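Long-range contact in glutamyl-tRNA(Gln) amidotransferase subunit B, mitochondrial (Saccharomyces cerevisiae, PDB 4N0H), which is the B subunit of the mitochondrial glutamyl-tRNA(Gln) amidotransferase, with a GatB/GatE-family catalytic domain built round a mixed beta sheet with flanking helices: residues Leu18-Thr26 and Tyr191-Ser202. Numbering follows the deposited sequence.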
loop_
_atom_site.group_PDB
_atom_site.type_symbol
_atom_site.label_atom_id
_atom_site.label_comp_id
_atom_site.label_asym_id
_atom_site.label_seq_id
_atom_site.Cartn_x
_atom_site.Cartn_y
_atom_site.Cartn_z
ATOM N N LEU B 18 -7.358 -29.155 15.510
ATOM C CA LEU B 18 -6.171 -29.168 14.663
ATOM C C LEU B 18 -6.098 -27.940 13.765
ATOM O O LEU B 18 -7.121 -27.431 13.305
ATOM C CB LEU B 18 -6.142 -30.435 13.801
ATOM C CG LEU B 18 -6.084 -31.774 14.533
ATOM C CD1 LEU B 18 -6.205 -32.922 13.545
ATOM C CD2 LEU B 18 -4.796 -31.889 15.330
ATOM N N GLU B 19 -4.876 -27.470 13.525
ATOM C CA GLU B 19 -4.628 -26.434 12.531
ATOM C C GLU B 19 -3.655 -26.989 11.503
ATOM O O GLU B 19 -2.485 -27.233 11.809
ATOM C CB GLU B 19 -4.061 -25.181 13.188
ATOM C CG GLU B 19 -5.003 -24.549 14.195
ATOM C CD GLU B 19 -4.351 -23.433 14.984
ATOM O OE1 GLU B 19 -3.205 -23.054 14.653
ATOM O OE2 GLU B 19 -4.987 -22.935 15.938
ATOM N N ILE B 20 -4.146 -27.208 10.288
ATOM C CA ILE B 20 -3.361 -27.885 9.263
ATOM C C ILE B 20 -3.006 -26.984 8.086
ATOM O O ILE B 20 -3.879 -26.525 7.349
ATOM C CB ILE B 20 -4.074 -29.144 8.736
ATOM C CG1 ILE B 20 -4.401 -30.094 9.891
ATOM C CG2 ILE B 20 -3.207 -29.843 7.702
ATOM C CD1 ILE B 20 -5.100 -31.372 9.461
ATOM N N HIS B 21 -1.711 -26.742 7.916
ATOM C CA HIS B 21 -1.228 -25.971 6.786
ATOM C C HIS B 21 -0.839 -26.919 5.670
ATOM O O HIS B 21 -0.162 -27.921 5.896
ATOM C CB HIS B 21 -0.042 -25.095 7.187
ATOM C CG HIS B 21 -0.410 -23.976 8.109
ATOM N ND1 HIS B 21 -0.676 -24.169 9.446
ATOM C CD2 HIS B 21 -0.562 -22.651 7.882
ATOM C CE1 HIS B 21 -0.973 -23.011 10.006
ATOM N NE2 HIS B 21 -0.913 -22.074 9.078
ATOM N N THR B 22 -1.281 -26.600 4.462
ATOM C CA THR B 22 -1.062 -27.470 3.322
ATOM C C THR B 22 -0.549 -26.685 2.117
ATOM O O THR B 22 -1.197 -25.748 1.655
ATOM C CB THR B 22 -2.362 -28.212 2.955
ATOM O OG1 THR B 22 -2.547 -29.320 3.845
ATOM C CG2 THR B 22 -2.301 -28.726 1.543
ATOM N N GLN B 23 0.623 -27.068 1.621
ATOM C CA GLN B 23 1.180 -26.458 0.422
ATOM C C GLN B 23 0.388 -26.894 -0.798
ATOM O O GLN B 23 0.231 -28.088 -1.043
ATOM C CB GLN B 23 2.649 -26.852 0.235
ATOM C CG GLN B 23 3.617 -26.155 1.169
ATOM C CD GLN B 23 5.071 -26.385 0.790
ATOM O OE1 GLN B 23 5.435 -27.451 0.288
ATOM N NE2 GLN B 23 5.909 -25.380 1.025
ATOM N N LEU B 24 -0.112 -25.925 -1.558
ATOM C CA LEU B 24 -0.817 -26.220 -2.799
ATOM C C LEU B 24 0.170 -26.521 -3.920
ATOM O O LEU B 24 1.234 -25.908 -4.001
ATOM C CB LEU B 24 -1.725 -25.053 -3.195
ATOM C CG LEU B 24 -2.843 -24.700 -2.211
ATOM C CD1 LEU B 24 -3.793 -23.686 -2.826
ATOM C CD2 LEU B 24 -3.596 -25.948 -1.767
ATOM N N ASN B 25 -0.174 -27.469 -4.784
ATOM C CA ASN B 25 0.674 -27.754 -5.934
ATOM C C ASN B 25 0.178 -27.073 -7.208
ATOM O O ASN B 25 0.014 -27.705 -8.250
ATOM C CB ASN B 25 0.892 -29.262 -6.134
ATOM C CG ASN B 25 -0.397 -30.053 -6.110
ATOM O OD1 ASN B 25 -0.426 -31.196 -5.648
ATOM N ND2 ASN B 25 -1.474 -29.454 -6.605
ATOM N N THR B 26 -0.076 -25.775 -7.105
ATOM C CA THR B 26 -0.291 -24.951 -8.280
ATOM C C THR B 26 1.033 -24.890 -9.028
ATOM O O THR B 26 2.097 -25.081 -8.433
ATOM C CB THR B 26 -0.708 -23.525 -7.889
ATOM O OG1 THR B 26 0.267 -22.980 -6.997
ATOM C CG2 THR B 26 -2.064 -23.540 -7.192
ATOM N N TYR B 191 -7.752 -36.647 5.620
ATOM C CA TYR B 191 -7.495 -35.328 5.053
ATOM C C TYR B 191 -6.369 -35.391 4.023
ATOM O O TYR B 191 -6.448 -34.755 2.970
ATOM C CB TYR B 191 -7.173 -34.305 6.141
ATOM C CG TYR B 191 -7.092 -32.891 5.613
ATOM C CD1 TYR B 191 -8.191 -32.299 5.000
ATOM C CD2 TYR B 191 -5.922 -32.148 5.723
ATOM C CE1 TYR B 191 -8.131 -31.011 4.511
ATOM C CE2 TYR B 191 -5.852 -30.851 5.237
ATOM C CZ TYR B 191 -6.962 -30.291 4.629
ATOM O OH TYR B 191 -6.913 -29.009 4.141
ATOM N N GLN B 192 -5.330 -36.165 4.332
ATOM C CA GLN B 192 -4.232 -36.404 3.400
ATOM C C GLN B 192 -4.748 -37.006 2.100
ATOM O O GLN B 192 -4.429 -36.524 1.013
ATOM C CB GLN B 192 -3.194 -37.349 4.010
ATOM C CG GLN B 192 -2.193 -36.690 4.930
ATOM C CD GLN B 192 -1.109 -37.654 5.375
ATOM O OE1 GLN B 192 -1.362 -38.569 6.157
ATOM N NE2 GLN B 192 0.102 -37.461 4.864
ATOM N N ASN B 193 -5.538 -38.069 2.218
ATOM C CA ASN B 193 -6.140 -38.701 1.051
ATOM C C ASN B 193 -7.003 -37.750 0.228
ATOM O O ASN B 193 -6.948 -37.757 -1.002
ATOM C CB ASN B 193 -6.964 -39.917 1.468
ATOM C CG ASN B 193 -6.181 -41.197 1.370
ATOM O OD1 ASN B 193 -5.375 -41.517 2.246
ATOM N ND2 ASN B 193 -6.404 -41.941 0.293
ATOM N N LEU B 194 -7.792 -36.930 0.913
ATOM C CA LEU B 194 -8.663 -35.965 0.247
ATOM C C LEU B 194 -7.898 -34.954 -0.617
ATOM O O LEU B 194 -8.229 -34.757 -1.787
ATOM C CB LEU B 194 -9.526 -35.217 1.269
ATOM C CG LEU B 194 -10.477 -34.178 0.666
ATOM C CD1 LEU B 194 -11.580 -34.868 -0.125
ATOM C CD2 LEU B 194 -11.061 -33.266 1.738
ATOM N N VAL B 195 -6.881 -34.308 -0.049
ATOM C CA VAL B 195 -6.161 -33.278 -0.800
ATOM C C VAL B 195 -5.440 -33.874 -2.010
ATOM O O VAL B 195 -5.345 -33.234 -3.053
ATOM C CB VAL B 195 -5.182 -32.457 0.079
ATOM C CG1 VAL B 195 -5.928 -31.787 1.225
ATOM C CG2 VAL B 195 -4.058 -33.324 0.609
ATOM N N ARG B 196 -4.961 -35.108 -1.874
ATOM C CA ARG B 196 -4.315 -35.804 -2.982
ATOM C C ARG B 196 -5.341 -36.202 -4.040
ATOM O O ARG B 196 -5.082 -36.117 -5.238
ATOM C CB ARG B 196 -3.571 -37.044 -2.479
ATOM C CG ARG B 196 -2.416 -36.742 -1.535
ATOM C CD ARG B 196 -1.830 -38.018 -0.939
ATOM N NE ARG B 196 -1.310 -38.911 -1.971
ATOM C CZ ARG B 196 -0.065 -38.873 -2.439
ATOM N NH1 ARG B 196 0.802 -37.985 -1.965
ATOM N NH2 ARG B 196 0.315 -39.726 -3.383
ATOM N N HIS B 197 -6.510 -36.629 -3.583
ATOM C CA HIS B 197 -7.584 -37.034 -4.480
ATOM C C HIS B 197 -8.134 -35.844 -5.266
ATOM O O HIS B 197 -8.531 -35.984 -6.424
ATOM C CB HIS B 197 -8.705 -37.707 -3.686
ATOM C CG HIS B 197 -9.759 -38.334 -4.543
ATOM N ND1 HIS B 197 -9.470 -39.277 -5.506
ATOM C CD2 HIS B 197 -11.101 -38.157 -4.578
ATOM C CE1 HIS B 197 -10.589 -39.653 -6.099
ATOM N NE2 HIS B 197 -11.593 -38.989 -5.554
ATOM N N LEU B 198 -8.156 -34.676 -4.632
ATOM C CA LEU B 198 -8.614 -33.456 -5.294
ATOM C C LEU B 198 -7.527 -32.857 -6.179
ATOM O O LEU B 198 -7.773 -31.897 -6.910
ATOM C CB LEU B 198 -9.061 -32.420 -4.262
ATOM C CG LEU B 198 -10.269 -32.766 -3.393
ATOM C CD1 LEU B 198 -10.502 -31.661 -2.367
ATOM C CD2 LEU B 198 -11.505 -32.970 -4.259
ATOM N N HIS B 199 -6.324 -33.426 -6.096
ATOM C CA HIS B 199 -5.161 -32.939 -6.840
ATOM C C HIS B 199 -4.782 -31.499 -6.493
ATOM O O HIS B 199 -4.443 -30.716 -7.380
ATOM C CB HIS B 199 -5.372 -33.073 -8.356
ATOM C CG HIS B 199 -5.603 -34.478 -8.815
ATOM N ND1 HIS B 199 -4.603 -35.261 -9.349
ATOM C CD2 HIS B 199 -6.722 -35.241 -8.824
ATOM C CE1 HIS B 199 -5.095 -36.446 -9.664
ATOM N NE2 HIS B 199 -6.379 -36.459 -9.356
ATOM N N ILE B 200 -4.835 -31.150 -5.211
ATOM C CA ILE B 200 -4.473 -29.798 -4.796
ATOM C C ILE B 200 -3.202 -29.764 -3.957
ATOM O O ILE B 200 -2.650 -28.694 -3.710
ATOM C CB ILE B 200 -5.612 -29.097 -4.019
ATOM C CG1 ILE B 200 -5.888 -29.825 -2.701
ATOM C CG2 ILE B 200 -6.865 -29.014 -4.876
ATOM C CD1 ILE B 200 -6.940 -29.151 -1.841
ATOM N N SER B 201 -2.740 -30.937 -3.535
ATOM C CA SER B 201 -1.547 -31.046 -2.703
ATOM C C SER B 201 -1.082 -32.491 -2.603
ATOM O O SER B 201 -1.855 -33.419 -2.841
ATOM C CB SER B 201 -1.828 -30.523 -1.303
ATOM O OG SER B 201 -0.685 -30.645 -0.478
ATOM N N SER B 202 0.182 -32.679 -2.240
ATOM C CA SER B 202 0.712 -34.023 -2.031
ATOM C C SER B 202 0.341 -34.524 -0.640
ATOM O O SER B 202 0.388 -35.721 -0.369
ATOM C CB SER B 202 2.231 -34.036 -2.212
ATOM O OG SER B 202 2.857 -33.151 -1.301
HETATM O O HOH W 1 -4.765 -27.423 5.061
HETATM O O HOH W 2 1.869 -30.211 -2.418
#
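Y191, in the second half of helix 181-197, lays its ring against I20 and T22 of strand 14-23, part of the large mixed sheet in the GatB/GatE catalytic domain. With CG anti to the backbone N (chi1 -172°), the ring extends from CB so that CD2 meets I20 CD1 and CE2 lies 3.8 Å from I20 CG2, also passing obliquely by T22 OG1. V195 CG1 covers one face of the ring toward its rim, while L172 and L74 add further contacts. At the tip, Y191 OH is hydrogen-bonded at 2.8 Å to a water that donates to I20 O and bonds weakly to T22 OG1, joining the phenol to both main chain and side chain of the strand.

A Schellman motif, with positive phi at H199 and I200 N bonded back to V195 O, closes the helix and turns the chain so that I200 and S201 run beside the end of the strand. Here the contact becomes polar: N25 N donates to I200 O at 3.0 Å, approaching from above the carbonyl plane, and L24 CA makes a C-H...O contact with the same oxygen. N25 ND2 adds a weak bond to H199 O. S201 OG donates to Q23 O at 2.8 Å and accepts from G203 N. A second water bridges Q23 O and S202 N. Packing is tight beside S201 OG, where S201 CB sits only 3.4 Å from T22 CG2.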